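Local coordinates for protein thioredoxin reductase (Streptococcus pyogenes, PDB 5UWY) that probably catalyses the NADPH-dependent reduction of thioredoxin, passing electrons through its bound FAD to a redox-active cysteine pair, at residues 15-20 / 65-70; 41-46 / 61-66; 49-54 / 284-289. All blocks are in the same frame, centred on the assembly; numbering follows the deposited sequence.

Contact 1 (15-20 / 65-70); sequences AGMTAA and KMYEPL. With FAD (flavin-adenine dinucleotide), chain B.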
# COMPACT_ATOMS: atom_id res chain seq x y z
N ALA A 15 -2.84 -0.33 -9.04
CA ALA A 15 -3.70 0.64 -8.37
C ALA A 15 -5.15 0.48 -8.80
O ALA A 15 -6.04 0.26 -7.97
CB ALA A 15 -3.20 2.05 -8.66
N GLY A 16 -5.41 0.59 -10.10
CA GLY A 16 -6.77 0.48 -10.59
C GLY A 16 -7.44 -0.81 -10.19
O GLY A 16 -8.61 -0.83 -9.80
N MSE A 17 -6.70 -1.91 -10.24
CA MSE A 17 -7.25 -3.22 -9.92
C MSE A 17 -7.55 -3.37 -8.44
O MSE A 17 -8.51 -4.03 -8.06
CB MSE A 17 -6.29 -4.32 -10.38
CG MSE A 17 -6.71 -4.96 -11.69
SE MSE A 17 -5.52 -6.40 -12.20
CE MSE A 17 -4.50 -5.51 -13.58
N THR A 18 -6.71 -2.76 -7.59
CA THR A 18 -6.99 -2.80 -6.16
C THR A 18 -8.20 -1.95 -5.81
O THR A 18 -9.06 -2.38 -5.02
CB THR A 18 -5.76 -2.34 -5.37
OG1 THR A 18 -4.63 -3.12 -5.76
CG2 THR A 18 -6.00 -2.50 -3.87
N ALA A 19 -8.30 -0.76 -6.40
CA ALA A 19 -9.49 0.06 -6.20
C ALA A 19 -10.74 -0.67 -6.68
O ALA A 19 -11.80 -0.57 -6.05
CB ALA A 19 -9.34 1.40 -6.93
N ALA A 20 -10.64 -1.40 -7.79
CA ALA A 20 -11.78 -2.18 -8.28
C ALA A 20 -12.13 -3.30 -7.31
O ALA A 20 -13.31 -3.58 -7.07
CB ALA A 20 -11.48 -2.75 -9.66
N LYS A 65 -2.87 -12.77 -11.55
CA LYS A 65 -3.26 -13.17 -10.21
C LYS A 65 -3.96 -12.04 -9.46
O LYS A 65 -4.66 -12.29 -8.48
CB LYS A 65 -2.04 -13.65 -9.42
CG LYS A 65 -2.38 -14.64 -8.33
CD LYS A 65 -1.49 -15.87 -8.40
CE LYS A 65 -2.03 -17.00 -7.54
NZ LYS A 65 -1.77 -16.78 -6.09
N MSE A 66 -3.79 -10.80 -9.91
CA MSE A 66 -4.56 -9.68 -9.38
C MSE A 66 -5.86 -9.43 -10.12
O MSE A 66 -6.78 -8.83 -9.57
CB MSE A 66 -3.74 -8.40 -9.41
CG MSE A 66 -3.32 -7.93 -8.05
SE MSE A 66 -2.18 -6.37 -8.21
CE MSE A 66 -0.50 -7.25 -8.56
N TYR A 67 -5.93 -9.90 -11.37
CA TYR A 67 -7.10 -9.63 -12.20
C TYR A 67 -8.19 -10.67 -11.97
O TYR A 67 -9.37 -10.32 -11.85
CB TYR A 67 -6.69 -9.59 -13.68
CG TYR A 67 -7.84 -9.39 -14.64
CD1 TYR A 67 -8.73 -10.43 -14.95
CD2 TYR A 67 -8.06 -8.16 -15.23
CE1 TYR A 67 -9.78 -10.24 -15.82
CE2 TYR A 67 -9.12 -7.96 -16.11
CZ TYR A 67 -9.97 -9.01 -16.40
OH TYR A 67 -11.02 -8.81 -17.28
N GLU A 68 -7.83 -11.95 -11.96
CA GLU A 68 -8.84 -13.01 -11.88
C GLU A 68 -9.76 -12.90 -10.66
O GLU A 68 -10.95 -13.21 -10.81
CB GLU A 68 -8.14 -14.37 -11.92
CG GLU A 68 -7.45 -14.66 -13.25
CD GLU A 68 -6.58 -15.90 -13.22
OE1 GLU A 68 -5.94 -16.21 -14.25
OE2 GLU A 68 -6.52 -16.57 -12.17
N PRO A 69 -9.31 -12.49 -9.46
CA PRO A 69 -10.26 -12.34 -8.35
C PRO A 69 -11.29 -11.24 -8.56
O PRO A 69 -12.19 -11.07 -7.73
CB PRO A 69 -9.36 -12.04 -7.15
CG PRO A 69 -8.04 -12.60 -7.52
CD PRO A 69 -7.91 -12.39 -8.99
N LEU A 70 -11.18 -10.48 -9.65
CA LEU A 70 -12.14 -9.40 -9.89
C LEU A 70 -13.43 -9.93 -10.51
O LEU A 70 -14.52 -9.42 -10.20
CB LEU A 70 -11.54 -8.32 -10.78
CG LEU A 70 -10.33 -7.58 -10.23
CD1 LEU A 70 -9.94 -6.46 -11.17
CD2 LEU A 70 -10.64 -7.05 -8.84
PA FAD B . 0.31 1.67 -14.40
O1A FAD B . 0.33 0.22 -14.07
O2A FAD B . 1.49 2.20 -15.21
O5B FAD B . -0.99 2.04 -15.18
C5B FAD B . -1.00 2.13 -16.62
C4B FAD B . -2.31 1.62 -17.15
O4B FAD B . -3.12 2.74 -17.57
C3B FAD B . -2.19 0.68 -18.36
O3B FAD B . -3.00 -0.48 -18.20
C2B FAD B . -2.64 1.56 -19.52
O2B FAD B . -3.24 0.78 -20.55
C1B FAD B . -3.68 2.44 -18.82
N9A FAD B . -3.99 3.69 -19.51
C8A FAD B . -3.20 4.80 -19.65
N7A FAD B . -3.75 5.78 -20.32
C5A FAD B . -5.00 5.28 -20.65
C6A FAD B . -6.09 5.83 -21.36
N6A FAD B . -6.08 7.06 -21.89
N1A FAD B . -7.19 5.07 -21.51
C2A FAD B . -7.20 3.84 -20.98
N3A FAD B . -6.24 3.22 -20.29
C4A FAD B . -5.17 4.00 -20.16
N1 FAD B . 7.26 -2.35 -9.70
C2 FAD B . 7.69 -2.96 -8.56
O2 FAD B . 6.99 -3.00 -7.54
N3 FAD B . 8.94 -3.57 -8.54
C4 FAD B . 9.84 -3.61 -9.58
O4 FAD B . 10.92 -4.18 -9.43
C4X FAD B . 9.38 -2.95 -10.78
N5 FAD B . 10.17 -2.95 -11.82
C5X FAD B . 9.73 -2.31 -12.97
C6 FAD B . 10.57 -2.30 -14.08
C7 FAD B . 10.18 -1.69 -15.27
C7M FAD B . 11.11 -1.70 -16.45
C8 FAD B . 8.92 -1.06 -15.34
C8M FAD B . 8.47 -0.39 -16.61
C9 FAD B . 8.08 -1.07 -14.23
C9A FAD B . 8.48 -1.69 -13.05
N10 FAD B . 7.66 -1.71 -11.90
C10 FAD B . 8.07 -2.34 -10.75
C1' FAD B . 6.31 -1.10 -11.93
C2' FAD B . 6.23 0.27 -11.27
O2' FAD B . 6.02 0.15 -9.86
C3' FAD B . 5.05 1.04 -11.87
O3' FAD B . 5.22 2.41 -11.53
C4' FAD B . 3.65 0.59 -11.44
O4' FAD B . 3.32 -0.63 -12.11
C5' FAD B . 2.60 1.64 -11.74
O5' FAD B . 1.30 1.15 -11.32
P FAD B . -0.01 1.98 -11.60
O1P FAD B . -0.04 3.20 -10.67
O2P FAD B . -1.24 1.16 -11.53
O3P FAD B . 0.20 2.53 -13.07
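In the FAD-binding Rossmann fold, the helix 14-25 that follows the first strand carries Met-17 against Tyr-67 and Leu-70 of helix 59-71. The two helices run nearly parallel, their short axes crossing at 28° and coming within 9.8 Å. Met-17, modelled as selenomethionine, fills the space between them. Its chain runs straight as far as the selenium and bends only there. SE lies against the opposing backbone, 3.6 Å from Tyr-67 CA, and also meets the first side-chain carbons of that turn: Tyr-67 CB is 3.7 Å from Met-17 SE and Met-66 CB 3.9 Å from it. Tyr-67 holds its CG anti to the backbone N (chi1 177°), which brings the edge of its ring to the selenium, near the ring plane. One turn on, Leu-70 crosses Met-17 at about a right angle. Its CD1 touches Met-17 CG at 3.6 Å and reaches Ala-20 CB at 4.3 Å, while the CD2 branch lies near the carbonyl O of Met-17. The side chains meet through apolar groups. Pro-69 brings no backbone N-H to its helix, which is kinked here, and Leu-70 N bonds instead to Tyr-67 O. At the other end of the contact Ala-15 N gives a weak hydrogen bond of 3.3 Å to FAD O2P, consistent with the glycine-rich loop and helix start that receive a dinucleotide phosphate in Rossmann folds; the N-terminal end of the helix would favour that negative charge. Ala-20 and Leu-70 also rest on Ile-32 of strand 30-34, and Ala-19 and Ala-20 on Ile-9 of strand 5-10. Ala-15 and Thr-18 turn to helix 285-304, and Met-66 touches Gly-53 of the second subunit.

Contact 2 (41-46 / 61-66); sequences QMNNTF and ELAMKM. With FAD (flavin-adenine dinucleotide), chain B.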
# COMPACT_ATOMS: atom_id res chain seq x y z
N GLN A 41 2.37 -1.10 -16.65
CA GLN A 41 3.83 -1.20 -16.71
C GLN A 41 4.36 -2.52 -16.18
O GLN A 41 5.55 -2.79 -16.33
CB GLN A 41 4.46 -0.07 -15.90
CG GLN A 41 4.31 1.32 -16.49
CD GLN A 41 4.93 2.39 -15.59
OE1 GLN A 41 4.24 3.29 -15.12
NE2 GLN A 41 6.23 2.28 -15.36
N MSE A 42 3.52 -3.34 -15.57
CA MSE A 42 3.97 -4.60 -15.00
C MSE A 42 4.34 -5.62 -16.06
O MSE A 42 5.25 -6.43 -15.88
CB MSE A 42 2.90 -5.20 -14.11
CG MSE A 42 2.96 -4.77 -12.68
SE MSE A 42 1.33 -5.38 -11.84
CE MSE A 42 2.10 -6.79 -10.82
N ASN A 43 3.60 -5.59 -17.17
CA ASN A 43 3.76 -6.56 -18.23
C ASN A 43 5.13 -6.42 -18.90
O ASN A 43 5.48 -7.22 -19.78
CB ASN A 43 2.64 -6.41 -19.26
CG ASN A 43 1.28 -6.79 -18.70
OD1 ASN A 43 0.34 -6.01 -18.75
ND2 ASN A 43 1.17 -8.01 -18.19
N ASN A 44 5.90 -5.42 -18.49
CA ASN A 44 7.23 -5.17 -19.02
C ASN A 44 8.34 -5.56 -18.05
O ASN A 44 9.52 -5.35 -18.35
CB ASN A 44 7.38 -3.70 -19.41
CG ASN A 44 6.37 -3.27 -20.46
OD1 ASN A 44 5.40 -3.98 -20.73
ND2 ASN A 44 6.61 -2.11 -21.07
N THR A 45 8.00 -6.13 -16.89
CA THR A 45 8.97 -6.44 -15.85
C THR A 45 9.23 -7.94 -15.81
O THR A 45 8.29 -8.74 -15.72
CB THR A 45 8.48 -5.95 -14.48
OG1 THR A 45 8.15 -4.56 -14.57
CG2 THR A 45 9.57 -6.14 -13.44
N PHE A 46 10.51 -8.32 -15.87
CA PHE A 46 10.92 -9.71 -15.85
C PHE A 46 10.56 -10.38 -14.53
O PHE A 46 9.72 -11.29 -14.50
CB PHE A 46 12.43 -9.82 -16.10
CG PHE A 46 12.86 -11.12 -16.71
CD1 PHE A 46 11.98 -11.88 -17.47
CD2 PHE A 46 14.15 -11.59 -16.54
CE1 PHE A 46 12.38 -13.07 -18.04
CE2 PHE A 46 14.56 -12.78 -17.10
CZ PHE A 46 13.67 -13.53 -17.85
N GLU A 61 2.19 -12.78 -14.67
CA GLU A 61 1.47 -13.73 -13.82
C GLU A 61 0.96 -13.06 -12.55
O GLU A 61 -0.08 -13.47 -12.01
CB GLU A 61 2.35 -14.94 -13.47
CG GLU A 61 3.78 -14.63 -13.10
CD GLU A 61 4.63 -15.88 -12.96
OE1 GLU A 61 4.19 -16.83 -12.26
OE2 GLU A 61 5.73 -15.94 -13.55
N LEU A 62 1.65 -12.03 -12.06
CA LEU A 62 1.12 -11.27 -10.93
C LEU A 62 -0.05 -10.40 -11.36
O LEU A 62 -1.02 -10.24 -10.61
CB LEU A 62 2.23 -10.43 -10.29
CG LEU A 62 1.81 -9.70 -9.02
CD1 LEU A 62 1.17 -10.65 -8.03
CD2 LEU A 62 2.96 -8.94 -8.38
N ALA A 63 0.03 -9.82 -12.56
CA ALA A 63 -1.09 -9.05 -13.09
C ALA A 63 -2.34 -9.92 -13.21
O ALA A 63 -3.44 -9.48 -12.85
CB ALA A 63 -0.71 -8.46 -14.45
N MSE A 64 -2.19 -11.14 -13.70
CA MSE A 64 -3.32 -12.05 -13.83
C MSE A 64 -3.81 -12.52 -12.47
O MSE A 64 -5.01 -12.64 -12.24
CB MSE A 64 -2.94 -13.25 -14.70
CG MSE A 64 -4.04 -13.67 -15.67
SE MSE A 64 -4.81 -12.15 -16.63
CE MSE A 64 -3.17 -11.41 -17.40
N LYS A 65 -2.87 -12.77 -11.55
CA LYS A 65 -3.26 -13.17 -10.21
C LYS A 65 -3.96 -12.04 -9.46
O LYS A 65 -4.66 -12.29 -8.48
CB LYS A 65 -2.04 -13.65 -9.42
CG LYS A 65 -2.38 -14.64 -8.33
CD LYS A 65 -1.49 -15.87 -8.40
CE LYS A 65 -2.03 -17.00 -7.54
NZ LYS A 65 -1.77 -16.78 -6.09
N MSE A 66 -3.79 -10.80 -9.91
CA MSE A 66 -4.56 -9.68 -9.38
C MSE A 66 -5.86 -9.43 -10.12
O MSE A 66 -6.78 -8.83 -9.57
CB MSE A 66 -3.74 -8.40 -9.41
CG MSE A 66 -3.32 -7.93 -8.05
SE MSE A 66 -2.18 -6.37 -8.21
CE MSE A 66 -0.50 -7.25 -8.56
PA FAD B . 0.31 1.67 -14.40
O1A FAD B . 0.33 0.22 -14.07
O2A FAD B . 1.49 2.20 -15.21
O5B FAD B . -0.99 2.04 -15.18
C5B FAD B . -1.00 2.13 -16.62
C4B FAD B . -2.31 1.62 -17.15
O4B FAD B . -3.12 2.74 -17.57
C3B FAD B . -2.19 0.68 -18.36
O3B FAD B . -3.00 -0.48 -18.20
C2B FAD B . -2.64 1.56 -19.52
O2B FAD B . -3.24 0.78 -20.55
C1B FAD B . -3.68 2.44 -18.82
N9A FAD B . -3.99 3.69 -19.51
C8A FAD B . -3.20 4.80 -19.65
N7A FAD B . -3.75 5.78 -20.32
C5A FAD B . -5.00 5.28 -20.65
C6A FAD B . -6.09 5.83 -21.36
N6A FAD B . -6.08 7.06 -21.89
N1A FAD B . -7.19 5.07 -21.51
C2A FAD B . -7.20 3.84 -20.98
N3A FAD B . -6.24 3.22 -20.29
C4A FAD B . -5.17 4.00 -20.16
N1 FAD B . 7.26 -2.35 -9.70
C2 FAD B . 7.69 -2.96 -8.56
O2 FAD B . 6.99 -3.00 -7.54
N3 FAD B . 8.94 -3.57 -8.54
C4 FAD B . 9.84 -3.61 -9.58
O4 FAD B . 10.92 -4.18 -9.43
C4X FAD B . 9.38 -2.95 -10.78
N5 FAD B . 10.17 -2.95 -11.82
C5X FAD B . 9.73 -2.31 -12.97
C6 FAD B . 10.57 -2.30 -14.08
C7 FAD B . 10.18 -1.69 -15.27
C7M FAD B . 11.11 -1.70 -16.45
C8 FAD B . 8.92 -1.06 -15.34
C8M FAD B . 8.47 -0.39 -16.61
C9 FAD B . 8.08 -1.07 -14.23
C9A FAD B . 8.48 -1.69 -13.05
N10 FAD B . 7.66 -1.71 -11.90
C10 FAD B . 8.07 -2.34 -10.75
C1' FAD B . 6.31 -1.10 -11.93
C2' FAD B . 6.23 0.27 -11.27
O2' FAD B . 6.02 0.15 -9.86
C3' FAD B . 5.05 1.04 -11.87
O3' FAD B . 5.22 2.41 -11.53
C4' FAD B . 3.65 0.59 -11.44
O4' FAD B . 3.32 -0.63 -12.11
C5' FAD B . 2.60 1.64 -11.74
O5' FAD B . 1.30 1.15 -11.32
P FAD B . -0.01 1.98 -11.60
O1P FAD B . -0.04 3.20 -10.67
O2P FAD B . -1.24 1.16 -11.53
O3P FAD B . 0.20 2.53 -13.07
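Met-42, another selenomethionine, reaches from the loop after strand 30-34 to Leu-62 and Met-66 on helix 59-71. Its CB already points at that helix, where Ala-63 holds the nearest CA. CG passes beside the FAD ribityl chain, 4.2 Å from FAD O4'. SE, anti to CA about the CB-CG bond (chi2 169°), comes within 4.2 Å of Met-66 CE, and a bend at chi3 then turns the methyl onto the side chains of the helix. There Met-42 CE meets the isobutyl group of Leu-62 at CD2, 3.4 Å away, and also at CG. The same methyl lies 3.5 Å from Met-66 CE, the two long chains crossing at about a right angle. Beside this, Asn-43 ND2 approaches Ala-63 CB at 4.2 Å.

The loop has its other side on the cofactor: Thr-45 OG1 sits over a face of the isoalloxazine, 3.2 Å from FAD C5X, and Thr-45 CG2 is 3.6 Å from FAD N5. Methyl, selenium and alkyl groups give the contact dispersion and shape rather than directed bonds, a buried apolar backing to a loop that sets Thr-45 against the flavin.

Contact 3 (49-54 / 284-289); sequences ENYPGY and QITTAV. With FAD (flavin-adenine dinucleotide), chain B.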
# COMPACT_ATOMS: atom_id res chain seq x y z
N GLU A 49 10.53 -8.96 -6.88
CA GLU A 49 10.83 -9.58 -5.59
C GLU A 49 10.61 -8.64 -4.42
O GLU A 49 11.11 -8.90 -3.32
CB GLU A 49 12.27 -10.11 -5.57
CG GLU A 49 12.48 -11.36 -6.41
CD GLU A 49 13.87 -11.94 -6.26
OE1 GLU A 49 14.67 -11.38 -5.48
OE2 GLU A 49 14.17 -12.96 -6.92
N ASN A 50 9.87 -7.55 -4.61
CA ASN A 50 9.54 -6.64 -3.52
C ASN A 50 8.04 -6.44 -3.36
O ASN A 50 7.61 -5.43 -2.81
CB ASN A 50 10.24 -5.29 -3.69
CG ASN A 50 9.91 -4.62 -5.00
OD1 ASN A 50 9.16 -5.16 -5.82
ND2 ASN A 50 10.48 -3.44 -5.22
N TYR A 51 7.23 -7.39 -3.83
CA TYR A 51 5.82 -7.41 -3.50
C TYR A 51 5.58 -8.41 -2.39
O TYR A 51 5.79 -9.62 -2.61
CB TYR A 51 4.96 -7.75 -4.72
CG TYR A 51 3.48 -7.59 -4.44
CD1 TYR A 51 2.95 -6.34 -4.15
CD2 TYR A 51 2.63 -8.68 -4.44
CE1 TYR A 51 1.60 -6.19 -3.88
CE2 TYR A 51 1.28 -8.54 -4.17
CZ TYR A 51 0.77 -7.28 -3.89
OH TYR A 51 -0.57 -7.12 -3.62
N PRO A 52 5.14 -7.98 -1.21
CA PRO A 52 4.97 -8.91 -0.09
C PRO A 52 3.99 -10.03 -0.43
O PRO A 52 3.04 -9.85 -1.18
CB PRO A 52 4.43 -8.02 1.03
CG PRO A 52 4.87 -6.65 0.67
CD PRO A 52 4.82 -6.60 -0.82
N GLY A 53 4.25 -11.20 0.15
CA GLY A 53 3.47 -12.38 -0.13
C GLY A 53 3.92 -13.17 -1.34
O GLY A 53 3.30 -14.20 -1.66
N TYR A 54 4.96 -12.72 -2.04
CA TYR A 54 5.47 -13.41 -3.22
C TYR A 54 6.99 -13.29 -3.22
O TYR A 54 7.52 -12.19 -3.39
CB TYR A 54 4.87 -12.84 -4.50
CG TYR A 54 3.50 -13.39 -4.82
CD1 TYR A 54 3.34 -14.72 -5.18
CD2 TYR A 54 2.37 -12.59 -4.73
CE1 TYR A 54 2.09 -15.24 -5.46
CE2 TYR A 54 1.12 -13.10 -5.01
CZ TYR A 54 0.98 -14.43 -5.38
OH TYR A 54 -0.26 -14.94 -5.66
N GLN A 284 5.66 2.26 -6.52
CA GLN A 284 5.82 0.81 -6.47
C GLN A 284 4.45 0.16 -6.48
O GLN A 284 3.42 0.81 -6.27
CB GLN A 284 6.59 0.37 -5.22
CG GLN A 284 7.96 0.99 -5.05
CD GLN A 284 8.94 0.53 -6.11
OE1 GLN A 284 9.22 -0.66 -6.24
NE2 GLN A 284 9.47 1.48 -6.87
N ILE A 285 4.43 -1.16 -6.69
CA ILE A 285 3.17 -1.90 -6.63
C ILE A 285 2.57 -1.81 -5.23
O ILE A 285 1.34 -1.78 -5.08
CB ILE A 285 3.36 -3.37 -7.09
CG1 ILE A 285 3.65 -3.48 -8.59
CG2 ILE A 285 2.13 -4.21 -6.80
CD1 ILE A 285 4.68 -4.54 -8.94
N THR A 286 3.42 -1.72 -4.20
CA THR A 286 2.96 -1.69 -2.81
C THR A 286 2.30 -0.35 -2.47
O THR A 286 1.35 -0.29 -1.66
CB THR A 286 4.16 -1.91 -1.90
OG1 THR A 286 5.22 -1.04 -2.31
CG2 THR A 286 4.65 -3.33 -2.07
N THR A 287 2.84 0.73 -3.05
CA THR A 287 2.24 2.05 -2.94
C THR A 287 0.97 2.14 -3.76
O THR A 287 -0.04 2.64 -3.27
CB THR A 287 3.24 3.12 -3.39
OG1 THR A 287 3.32 3.12 -4.82
CG2 THR A 287 4.59 2.81 -2.82
N ALA A 288 0.97 1.62 -4.99
CA ALA A 288 -0.26 1.60 -5.79
C ALA A 288 -1.35 0.76 -5.13
O ALA A 288 -2.54 1.02 -5.33
CB ALA A 288 0.04 1.06 -7.20
N VAL A 289 -0.95 -0.22 -4.32
CA VAL A 289 -1.92 -1.09 -3.66
C VAL A 289 -2.53 -0.39 -2.45
O VAL A 289 -3.76 -0.32 -2.32
CB VAL A 289 -1.27 -2.44 -3.31
CG1 VAL A 289 -1.94 -3.07 -2.13
CG2 VAL A 289 -1.35 -3.38 -4.51
PA FAD B . 0.31 1.67 -14.40
O1A FAD B . 0.33 0.22 -14.07
O2A FAD B . 1.49 2.20 -15.21
O5B FAD B . -0.99 2.04 -15.18
C5B FAD B . -1.00 2.13 -16.62
C4B FAD B . -2.31 1.62 -17.15
O4B FAD B . -3.12 2.74 -17.57
C3B FAD B . -2.19 0.68 -18.36
O3B FAD B . -3.00 -0.48 -18.20
C2B FAD B . -2.64 1.56 -19.52
O2B FAD B . -3.24 0.78 -20.55
C1B FAD B . -3.68 2.44 -18.82
N9A FAD B . -3.99 3.69 -19.51
C8A FAD B . -3.20 4.80 -19.65
N7A FAD B . -3.75 5.78 -20.32
C5A FAD B . -5.00 5.28 -20.65
C6A FAD B . -6.09 5.83 -21.36
N6A FAD B . -6.08 7.06 -21.89
N1A FAD B . -7.19 5.07 -21.51
C2A FAD B . -7.20 3.84 -20.98
N3A FAD B . -6.24 3.22 -20.29
C4A FAD B . -5.17 4.00 -20.16
N1 FAD B . 7.26 -2.35 -9.70
C2 FAD B . 7.69 -2.96 -8.56
O2 FAD B . 6.99 -3.00 -7.54
N3 FAD B . 8.94 -3.57 -8.54
C4 FAD B . 9.84 -3.61 -9.58
O4 FAD B . 10.92 -4.18 -9.43
C4X FAD B . 9.38 -2.95 -10.78
N5 FAD B . 10.17 -2.95 -11.82
C5X FAD B . 9.73 -2.31 -12.97
C6 FAD B . 10.57 -2.30 -14.08
C7 FAD B . 10.18 -1.69 -15.27
C7M FAD B . 11.11 -1.70 -16.45
C8 FAD B . 8.92 -1.06 -15.34
C8M FAD B . 8.47 -0.39 -16.61
C9 FAD B . 8.08 -1.07 -14.23
C9A FAD B . 8.48 -1.69 -13.05
N10 FAD B . 7.66 -1.71 -11.90
C10 FAD B . 8.07 -2.34 -10.75
C1' FAD B . 6.31 -1.10 -11.93
C2' FAD B . 6.23 0.27 -11.27
O2' FAD B . 6.02 0.15 -9.86
C3' FAD B . 5.05 1.04 -11.87
O3' FAD B . 5.22 2.41 -11.53
C4' FAD B . 3.65 0.59 -11.44
O4' FAD B . 3.32 -0.63 -12.11
C5' FAD B . 2.60 1.64 -11.74
O5' FAD B . 1.30 1.15 -11.32
P FAD B . -0.01 1.98 -11.60
O1P FAD B . -0.04 3.20 -10.67
O2P FAD B . -1.24 1.16 -11.53
O3P FAD B . 0.20 2.53 -13.07
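Two donors grip the backbone O of Gln-284, whose side chain reaches Asn-50 across the contact: Thr-287 OG1 at 2.7 Å and Ala-288 N at 2.9 Å from Gln-284 O. They fix the first turn of helix 285-304, with Gln-284 as its N-cap residue. The Gln-284 amide takes a weak bond from Asn-50, ND2 to OE1 3.2 Å, the amide planes being 75° apart. Asn-50 has its CG between the backbone N and the carbonyl carbon (chi1 57°), which presents the other amide atom to the flavin: FAD N3 donates to Asn-50 OD1 at 3.2 Å. Ile-285 N adds a second bond to the pyrimidine ring, to FAD O2 at 3.3 Å and almost straight (169°). The helix start so placed would favour negative charge near O2 and N1.

Behind these polar groups Tyr-51 CD1 packs on Ile-285 CG2 at 3.5 Å, and Thr-286 CG2 meets Pro-52 CD at the same distance. Tyr-51 OH bonds to Pro-52 O of the second subunit, and Thr-286 OG1 to Tyr-22 OH of that subunit. Leu-62 of helix 59-71 packs against Tyr-51, while Pro-14, Ala-15 and Thr-18 of helix 14-25 flank the start of helix 285-304.

All three contacts touch one FAD: contact 1 only at its Ala-15 end, by a phosphate, contact 2 beside the ribityl chain and the flavin face, contact 3 at the pyrimidine edge. Their centres are 11 to 13 Å apart. Contacts 1 and 2 share Met-66 of helix 59-71, and Met-17 SE lies 3.8 Å from Ala-63 O. Contact 2 meets contact 3 where Met-42 CE comes 3.9 Å from Ile-285 CD1 and where Leu-62 CD2 lies 4.0 Å from Tyr-51 CD2. Contact 3 returns to contact 1 through Ala-288 O, 3.5 Å from Ala-15 CB. Each also touches the second subunit, so parts of the cofactor pocket and of the dimer interface share these segments.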